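Local coordinates for protein uracil-DNA glycosylase (Nitratifractor salsuginis, PDB 5X3G) that is a single-chain member of the uracil-DNA glycosylase family, with an alpha/beta fold built on a central four-stranded parallel sheet, at residues R72-G77 and K192-F197; E16-N21 and I30-L35; G128-R133 and Q137-A142. All coordinates share one frame; numbering follows the deposited sequence.

In the fold
All three contacts are apolar. Contact 1, the closest of the three to the chain's centre, joins the central sheet to helix 179-196. Contact 2, centred about 15 Å from the centre of contact 1, continues outward as helix 28-35 packs on helix 11-20; L193 and K192 of contact 1 touch I30, L31, P33 and A34 of contact 2, so the two form successive layers, buried throughout. Contact 3, across the chain's centre, is a largely buried patch at the periphery, where a loop leads into a short helix and A139 is partly exposed. Aromatic rings feature only in contact 1; contact 2 is all leucine, and contact 3 is one leucine against alanine and isoleucine.

Contact 1: residues R72-G77 and K192-F197; sequences RYILFG and KLLEGF
The ring of F197 receives the end of I74 on one face: CD1 of I74 lies 4.3 Å from the centroid of the F197 ring and 27° off its normal, a CH-pi contact displaced toward CD2 of F197. The ring of F76 is met differently. On one face it has CG2 of I74, its neighbour two residues back on the same strand, offset toward the rim and 3.8 Å above the ring plane; at its edge, close to the plane, L194 brings CD1 to 4.2 Å from CZ of F76. L194 thus spans both strand residues, since its other branch, CD2, packs 3.8 Å from CD1 of I74. The two branches of I74 are likewise divided: CG2 stays with F76, while the extended arm through CG1, with CD1 anti to CA (chi2 -174°), reaches across to the helix. This is the packing of a beta-alpha-beta crossover. Strands 164-168 and 203-207 lie on either side of strand 73-77 in the parallel sheet, and helix 179-196, which links those two along the chain, passes over the strand between them. The contact uses the C-terminal part of that helix, where G196 N still bonds K192 O at 2.9 Å but F197 N makes only weak bonds to L193 O and L194 O. M169, L204 and L206 also touch F76, while S219 and L223 touch L194. The charged residues of the helix segment take no part in the packing on the strand: K192 NZ and exposed E195 OE2 form a salt bridge at 3.0 Å, weak as a hydrogen bond, and the side chain of K192 touches P33 and A34 of helix 28-35.

Contact 2: residues E16-N21 and I30-L35; sequences ELLRLN and ILLPAL
L18 pushes its forked end against three leucines of helix 28-35, L31, L32 and L35. Its CD1 meets two of them at once, lying 3.9 Å from L32 CD1 and 3.9 Å from L35 CD1. Its CD2 takes the third, 4.1 Å from CD2 of L31. L31 and L35 each run alongside L18, pointing against it, whereas L32 slants across it. L18 and L32, whose CD1 methyls meet, both have a first torsion displaced from staggered (-97° in L18). The local axes approach to 11.7 Å with 123° between their directions, a wide spacing bridged by these leucine ends. Helix 28-35 is kinked at P33, whose ring nitrogen carries no hydrogen to give to the turn before, yet L35 N bonds L31 O at 2.9 Å and the two leucines remain on the side facing L18. Within 16-21, L17 O accepts two bonds, from N21 N and from N21 ND2, arriving from opposite faces of its carbonyl plane. The ND2 bond to L17 O is short and nearly straight, 2.6 Å with 164° at the hydrogen, and R56 O and L60 N hold the same buried amide. Beyond the contact, Q15 and L14 of helix 11-20 also touch L32 and L35, while L193 and F189 of helix 179-196 pack on L31 and L35, placing helix 28-35 between helix 11-20 and the helix that covers strand 73-77.

Contact 3: residues G128-R133 and Q137-A142; sequences GSLDPR and QEAIAA
The loop between helix 114-126 and the short helix 137-141 folds back so that L130 packs on A139 and I140. It leaves the first helix through a Schellman motif at G128, whose phi is +81°, and then runs without regular structure. L130 divides its two methyls between neighbouring helix residues: CD2 lies 3.9 Å from CB of A139, and CD1 lies 3.9 Å from CG1 of I140. The CD2 methyl also rests against the helix backbone, 4.0 Å from the carbonyl carbon of A139. L130 and I140 meet at a slant. L124 and V125 of the preceding helix and L143 also touch L130, which is thereby wedged between the two helices. Next along the loop, D131 makes an Asx turn: its OD1 accepts from R133 N at 2.7 Å through the anti lone pair, with 166° at the hydrogen. The D131 carboxylate also faces the R133 side chain, OD2 lying in plane at the guanidinium edge, while the pairing of R133 NE with D131 OD1 is long at 3.7 Å. Polar bonding thus shapes the loop from within, whereas between 128-133 and 137-142 the contact is apolar and undirected, so it depends on how the L130 methyls fit against A139 and I140.

Contact 1: residues R72-G77 and K192-F197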
loop_
_atom_site.group_PDB
_atom_site.type_symbol
_atom_site.label_atom_id
_atom_site.label_comp_id
_atom_site.label_asym_id
_atom_site.label_seq_id
_atom_site.Cartn_x
_atom_site.Cartn_y
_atom_site.Cartn_z
ATOM N N ARG A 72 10.426 -6.407 3.910
ATOM C CA ARG A 72 11.262 -6.807 2.786
ATOM C C ARG A 72 11.041 -5.942 1.556
ATOM O O ARG A 72 11.951 -5.811 0.729
ATOM C CB ARG A 72 10.991 -8.271 2.420
ATOM C CG ARG A 72 10.986 -9.209 3.614
ATOM C CD ARG A 72 10.585 -10.615 3.205
ATOM N NE ARG A 72 11.212 -11.029 1.951
ATOM C CZ ARG A 72 10.717 -11.962 1.143
ATOM N NH1 ARG A 72 9.586 -12.579 1.456
ATOM N NH2 ARG A 72 11.354 -12.280 0.025
ATOM N N TYR A 73 9.855 -5.353 1.423
ATOM C CA TYR A 73 9.510 -4.498 0.301
ATOM C C TYR A 73 8.728 -3.300 0.816
ATOM O O TYR A 73 8.054 -3.375 1.847
ATOM C CB TYR A 73 8.660 -5.228 -0.747
ATOM C CG TYR A 73 9.316 -6.424 -1.397
ATOM C CD1 TYR A 73 10.096 -6.283 -2.539
ATOM C CD2 TYR A 73 9.139 -7.699 -0.879
ATOM C CE1 TYR A 73 10.689 -7.379 -3.139
ATOM C CE2 TYR A 73 9.727 -8.799 -1.471
ATOM C CZ TYR A 73 10.499 -8.636 -2.599
ATOM O OH TYR A 73 11.083 -9.733 -3.188
ATOM N N ILE A 74 8.812 -2.195 0.082
ATOM C CA ILE A 74 7.975 -1.024 0.317
ATOM C C ILE A 74 7.282 -0.708 -0.998
ATOM O O ILE A 74 7.906 -0.168 -1.919
ATOM C CB ILE A 74 8.774 0.187 0.819
ATOM C CG1 ILE A 74 9.580 -0.179 2.067
ATOM C CG2 ILE A 74 7.842 1.357 1.104
ATOM C CD1 ILE A 74 10.270 1.005 2.704
ATOM N N LEU A 75 6.001 -1.048 -1.092
ATOM C CA LEU A 75 5.203 -0.806 -2.286
ATOM C C LEU A 75 4.501 0.537 -2.140
ATOM O O LEU A 75 3.737 0.739 -1.190
ATOM C CB LEU A 75 4.194 -1.938 -2.485
ATOM C CG LEU A 75 3.451 -2.052 -3.820
ATOM C CD1 LEU A 75 2.956 -3.471 -3.969
ATOM C CD2 LEU A 75 2.279 -1.085 -3.906
ATOM N N PHE A 76 4.741 1.440 -3.086
ATOM C CA PHE A 76 4.278 2.814 -2.953
ATOM C C PHE A 76 2.930 3.046 -3.622
ATOM O O PHE A 76 2.594 2.434 -4.639
ATOM C CB PHE A 76 5.298 3.792 -3.539
ATOM C CG PHE A 76 6.466 4.074 -2.635
ATOM C CD1 PHE A 76 6.378 5.048 -1.653
ATOM C CD2 PHE A 76 7.657 3.381 -2.778
ATOM C CE1 PHE A 76 7.453 5.319 -0.823
ATOM C CE2 PHE A 76 8.737 3.647 -1.950
ATOM C CZ PHE A 76 8.633 4.618 -0.970
ATOM N N GLY A 77 2.151 3.945 -3.011
ATOM C CA GLY A 77 1.065 4.614 -3.688
ATOM C C GLY A 77 1.221 6.115 -3.521
ATOM O O GLY A 77 2.127 6.590 -2.835
ATOM N N LYS A 192 12.669 10.752 5.583
ATOM C CA LYS A 192 13.187 10.303 6.872
ATOM C C LYS A 192 12.903 8.822 7.102
ATOM O O LYS A 192 13.748 8.097 7.645
ATOM C CB LYS A 192 12.592 11.145 7.999
ATOM C CG LYS A 192 13.253 10.900 9.338
ATOM C CD LYS A 192 14.717 11.288 9.275
ATOM C CE LYS A 192 15.424 10.980 10.576
ATOM N NZ LYS A 192 16.836 11.454 10.561
ATOM N N LEU A 193 11.721 8.354 6.693
ATOM C CA LEU A 193 11.380 6.947 6.877
ATOM C C LEU A 193 12.299 6.043 6.061
ATOM O O LEU A 193 12.725 4.988 6.544
ATOM C CB LEU A 193 9.918 6.709 6.498
ATOM C CG LEU A 193 9.283 5.412 6.999
ATOM C CD1 LEU A 193 8.941 5.531 8.471
ATOM C CD2 LEU A 193 8.049 5.070 6.186
ATOM N N LEU A 194 12.617 6.438 4.826
ATOM C CA LEU A 194 13.534 5.646 4.010
ATOM C C LEU A 194 14.958 5.728 4.543
ATOM O O LEU A 194 15.704 4.743 4.486
ATOM C CB LEU A 194 13.474 6.101 2.553
ATOM C CG LEU A 194 12.140 5.847 1.851
ATOM C CD1 LEU A 194 12.239 6.210 0.379
ATOM C CD2 LEU A 194 11.728 4.394 2.027
ATOM N N GLU A 195 15.359 6.897 5.050
ATOM C CA GLU A 195 16.610 6.993 5.794
ATOM C C GLU A 195 16.665 5.948 6.903
ATOM O O GLU A 195 17.677 5.260 7.078
ATOM C CB GLU A 195 16.766 8.402 6.368
ATOM C CG GLU A 195 17.797 8.524 7.480
ATOM C CD GLU A 195 18.158 9.965 7.784
ATOM O OE1 GLU A 195 17.663 10.866 7.075
ATOM O OE2 GLU A 195 18.920 10.199 8.746
ATOM N N GLY A 196 15.567 5.799 7.647
ATOM C CA GLY A 196 15.526 4.834 8.733
ATOM C C GLY A 196 15.601 3.386 8.293
ATOM O O GLY A 196 16.015 2.533 9.085
ATOM N N PHE A 197 15.209 3.086 7.057
ATOM C CA PHE A 197 15.241 1.724 6.537
ATOM C C PHE A 197 16.554 1.374 5.848
ATOM O O PHE A 197 16.679 0.261 5.326
ATOM C CB PHE A 197 14.090 1.502 5.550
ATOM C CG PHE A 197 12.770 1.226 6.203
ATOM C CD1 PHE A 197 12.557 0.045 6.895
ATOM C CD2 PHE A 197 11.731 2.136 6.103
ATOM C CE1 PHE A 197 11.339 -0.213 7.487
ATOM C CE2 PHE A 197 10.512 1.881 6.693
ATOM C CZ PHE A 197 10.315 0.706 7.383
#

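Contact 2: residues E16-N21 and I30-L35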
loop_
_atom_site.group_PDB
_atom_site.type_symbol
_atom_site.label_atom_id
_atom_site.label_comp_id
_atom_site.label_asym_id
_atom_site.label_seq_id
_atom_site.Cartn_x
_atom_site.Cartn_y
_atom_site.Cartn_z
ATOM N N GLU A 16 0.745 8.543 21.255
ATOM C CA GLU A 16 -0.682 8.236 21.297
ATOM C C GLU A 16 -1.202 7.831 19.923
ATOM O O GLU A 16 -1.950 6.857 19.802
ATOM C CB GLU A 16 -1.474 9.430 21.826
ATOM C CG GLU A 16 -2.969 9.160 21.901
ATOM C CD GLU A 16 -3.788 10.400 22.192
ATOM O OE1 GLU A 16 -4.943 10.248 22.640
ATOM O OE2 GLU A 16 -3.282 11.520 21.974
ATOM N N LEU A 17 -0.822 8.570 18.879
ATOM C CA LEU A 17 -1.280 8.248 17.530
ATOM C C LEU A 17 -0.831 6.855 17.115
ATOM O O LEU A 17 -1.590 6.111 16.483
ATOM C CB LEU A 17 -0.764 9.291 16.540
ATOM C CG LEU A 17 -1.071 9.036 15.062
ATOM C CD1 LEU A 17 -2.563 9.131 14.781
ATOM C CD2 LEU A 17 -0.287 9.991 14.184
ATOM N N LEU A 18 0.402 6.484 17.464
ATOM C CA LEU A 18 0.881 5.140 17.163
ATOM C C LEU A 18 0.061 4.087 17.898
ATOM O O LEU A 18 -0.315 3.063 17.316
ATOM C CB LEU A 18 2.362 5.013 17.519
ATOM C CG LEU A 18 3.368 5.207 16.380
ATOM C CD1 LEU A 18 3.493 6.674 15.996
ATOM C CD2 LEU A 18 4.714 4.627 16.780
ATOM N N ARG A 19 -0.230 4.324 19.180
ATOM C CA ARG A 19 -1.016 3.347 19.932
ATOM C C ARG A 19 -2.435 3.228 19.385
ATOM O O ARG A 19 -2.990 2.126 19.316
ATOM C CB ARG A 19 -1.046 3.715 21.415
ATOM C CG ARG A 19 0.231 3.392 22.164
ATOM C CD ARG A 19 0.009 3.521 23.658
ATOM N NE ARG A 19 -0.683 4.765 23.994
ATOM C CZ ARG A 19 -0.069 5.896 24.326
ATOM N NH1 ARG A 19 1.255 5.947 24.370
ATOM N NH2 ARG A 19 -0.780 6.977 24.615
ATOM N N LEU A 20 -3.037 4.354 18.995
ATOM C CA LEU A 20 -4.390 4.337 18.449
ATOM C C LEU A 20 -4.451 3.546 17.150
ATOM O O LEU A 20 -5.436 2.845 16.884
ATOM C CB LEU A 20 -4.878 5.768 18.228
ATOM C CG LEU A 20 -6.290 5.926 17.660
ATOM C CD1 LEU A 20 -7.323 5.353 18.613
ATOM C CD2 LEU A 20 -6.593 7.379 17.334
ATOM N N ASN A 21 -3.410 3.649 16.327
ATOM C CA ASN A 21 -3.313 2.880 15.094
ATOM C C ASN A 21 -2.871 1.440 15.328
ATOM O O ASN A 21 -2.843 0.657 14.374
ATOM C CB ASN A 21 -2.346 3.566 14.125
ATOM C CG ASN A 21 -2.940 4.807 13.489
ATOM O OD1 ASN A 21 -3.395 4.773 12.346
ATOM N ND2 ASN A 21 -2.945 5.909 14.229
ATOM N N ILE A 30 12.089 4.742 14.025
ATOM C CA ILE A 30 11.985 5.119 12.619
ATOM C C ILE A 30 10.832 6.088 12.387
ATOM O O ILE A 30 10.957 7.039 11.610
ATOM C CB ILE A 30 11.836 3.854 11.748
ATOM C CG1 ILE A 30 13.010 2.898 11.967
ATOM C CG2 ILE A 30 11.732 4.221 10.276
ATOM C CD1 ILE A 30 12.901 1.615 11.168
ATOM N N LEU A 31 9.710 5.874 13.071
ATOM C CA LEU A 31 8.456 6.545 12.750
ATOM C C LEU A 31 8.304 7.887 13.457
ATOM O O LEU A 31 7.783 8.839 12.865
ATOM C CB LEU A 31 7.285 5.622 13.103
ATOM C CG LEU A 31 5.962 5.723 12.353
ATOM C CD1 LEU A 31 6.196 5.828 10.855
ATOM C CD2 LEU A 31 5.115 4.498 12.676
ATOM N N LEU A 32 8.740 7.987 14.714
ATOM C CA LEU A 32 8.655 9.265 15.418
ATOM C C LEU A 32 9.514 10.343 14.766
ATOM O O LEU A 32 9.004 11.458 14.561
ATOM C CB LEU A 32 9.008 9.071 16.898
ATOM C CG LEU A 32 7.844 9.151 17.886
ATOM C CD1 LEU A 32 6.718 8.222 17.460
ATOM C CD2 LEU A 32 8.311 8.817 19.292
ATOM N N PRO A 33 10.789 10.105 14.424
ATOM C CA PRO A 33 11.523 11.126 13.652
ATOM C C PRO A 33 10.818 11.526 12.368
ATOM O O PRO A 33 10.618 12.723 12.119
ATOM C CB PRO A 33 12.872 10.448 13.385
ATOM C CG PRO A 33 13.050 9.535 14.527
ATOM C CD PRO A 33 11.680 8.999 14.827
ATOM N N ALA A 34 10.423 10.545 11.552
ATOM C CA ALA A 34 9.725 10.835 10.303
ATOM C C ALA A 34 8.532 11.754 10.536
ATOM O O ALA A 34 8.438 12.835 9.942
ATOM C CB ALA A 34 9.284 9.527 9.643
ATOM N N LEU A 35 7.625 11.349 11.430
ATOM C CA LEU A 35 6.452 12.162 11.727
ATOM C C LEU A 35 6.830 13.542 12.245
ATOM O O LEU A 35 6.105 14.515 11.998
ATOM C CB LEU A 35 5.560 11.448 12.740
ATOM C CG LEU A 35 4.776 10.257 12.197
ATOM C CD1 LEU A 35 4.106 9.484 13.327
ATOM C CD2 LEU A 35 3.751 10.740 11.178
#

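Contact 3: residues G128-R133 and Q137-A142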
loop_
_atom_site.group_PDB
_atom_site.type_symbol
_atom_site.label_atom_id
_atom_site.label_comp_id
_atom_site.label_asym_id
_atom_site.label_seq_id
_atom_site.Cartn_x
_atom_site.Cartn_y
_atom_site.Cartn_z
ATOM N N GLY A 128 -0.155 -19.888 -12.068
ATOM C CA GLY A 128 -0.508 -21.045 -12.865
ATOM C C GLY A 128 -1.953 -21.479 -12.782
ATOM O O GLY A 128 -2.247 -22.652 -13.040
ATOM N N SER A 129 -2.866 -20.580 -12.420
ATOM C CA SER A 129 -4.289 -20.897 -12.408
ATOM C C SER A 129 -4.946 -20.570 -13.745
ATOM O O SER A 129 -5.725 -21.369 -14.271
ATOM C CB SER A 129 -4.992 -20.144 -11.275
ATOM O OG SER A 129 -4.571 -20.621 -10.006
ATOM N N LEU A 130 -4.638 -19.404 -14.303
ATOM C CA LEU A 130 -5.206 -18.956 -15.564
ATOM C C LEU A 130 -4.178 -19.078 -16.676
ATOM O O LEU A 130 -2.978 -18.892 -16.450
ATOM C CB LEU A 130 -5.669 -17.498 -15.482
ATOM C CG LEU A 130 -6.899 -17.109 -14.665
ATOM C CD1 LEU A 130 -7.027 -15.589 -14.621
ATOM C CD2 LEU A 130 -8.144 -17.733 -15.262
ATOM N N ASP A 131 -4.654 -19.385 -17.874
ATOM C CA ASP A 131 -3.843 -19.163 -19.057
ATOM C C ASP A 131 -3.656 -17.660 -19.231
ATOM O O ASP A 131 -4.631 -16.905 -19.122
ATOM C CB ASP A 131 -4.513 -19.773 -20.290
ATOM C CG ASP A 131 -3.633 -19.722 -21.530
ATOM O OD1 ASP A 131 -3.152 -18.630 -21.892
ATOM O OD2 ASP A 131 -3.422 -20.785 -22.148
ATOM N N PRO A 132 -2.432 -17.185 -19.475
ATOM C CA PRO A 132 -2.235 -15.738 -19.663
ATOM C C PRO A 132 -3.036 -15.158 -20.818
ATOM O O PRO A 132 -3.283 -13.946 -20.833
ATOM C CB PRO A 132 -0.723 -15.616 -19.909
ATOM C CG PRO A 132 -0.274 -17.002 -20.293
ATOM C CD PRO A 132 -1.165 -17.931 -19.537
ATOM N N ARG A 133 -3.463 -15.985 -21.773
ATOM C CA ARG A 133 -4.213 -15.501 -22.925
ATOM C C ARG A 133 -5.688 -15.283 -22.621
ATOM O O ARG A 133 -6.350 -14.530 -23.344
ATOM C CB ARG A 133 -4.084 -16.495 -24.077
ATOM C CG ARG A 133 -2.656 -16.821 -24.465
ATOM C CD ARG A 133 -2.635 -17.585 -25.771
ATOM N NE ARG A 133 -2.564 -19.022 -25.526
ATOM C CZ ARG A 133 -2.116 -19.912 -26.405
ATOM N NH1 ARG A 133 -1.693 -19.514 -27.595
ATOM N NH2 ARG A 133 -2.093 -21.199 -26.091
ATOM N N GLN A 137 -13.890 -13.332 -17.297
ATOM C CA GLN A 137 -14.744 -13.689 -16.168
ATOM C C GLN A 137 -15.199 -15.141 -16.240
ATOM O O GLN A 137 -15.457 -15.760 -15.202
ATOM C CB GLN A 137 -15.960 -12.764 -16.117
ATOM C CG GLN A 137 -15.661 -11.335 -15.697
ATOM C CD GLN A 137 -15.643 -11.166 -14.192
ATOM O OE1 GLN A 137 -14.673 -11.525 -13.527
ATOM N NE2 GLN A 137 -16.722 -10.620 -13.645
ATOM N N GLU A 138 -15.318 -15.696 -17.450
ATOM C CA GLU A 138 -15.729 -17.090 -17.591
ATOM C C GLU A 138 -14.623 -18.033 -17.133
ATOM O O GLU A 138 -14.864 -18.967 -16.356
ATOM C CB GLU A 138 -16.116 -17.378 -19.041
ATOM N N ALA A 139 -13.398 -17.803 -17.613
ATOM C CA ALA A 139 -12.261 -18.589 -17.152
ATOM C C ALA A 139 -12.093 -18.477 -15.644
ATOM O O ALA A 139 -11.817 -19.473 -14.968
ATOM C CB ALA A 139 -10.988 -18.142 -17.870
ATOM N N ILE A 140 -12.273 -17.274 -15.095
ATOM C CA ILE A 140 -12.112 -17.082 -13.656
ATOM C C ILE A 140 -13.200 -17.820 -12.889
ATOM O O ILE A 140 -12.931 -18.455 -11.863
ATOM C CB ILE A 140 -12.089 -15.579 -13.319
ATOM C CG1 ILE A 140 -10.793 -14.943 -13.831
ATOM C CG2 ILE A 140 -12.248 -15.349 -11.820
ATOM C CD1 ILE A 140 -10.673 -13.463 -13.534
ATOM N N ALA A 141 -14.441 -17.760 -13.376
ATOM C CA ALA A 141 -15.523 -18.487 -12.719
ATOM C C ALA A 141 -15.270 -19.989 -12.748
ATOM O O ALA A 141 -15.580 -20.698 -11.782
ATOM C CB ALA A 141 -16.860 -18.153 -13.382
ATOM N N ALA A 142 -14.692 -20.490 -13.840
ATOM C CA ALA A 142 -14.377 -21.909 -13.931
ATOM C C ALA A 142 -13.271 -22.343 -12.976
ATOM O O ALA A 142 -13.069 -23.551 -12.806
ATOM C CB ALA A 142 -13.987 -22.266 -15.366
#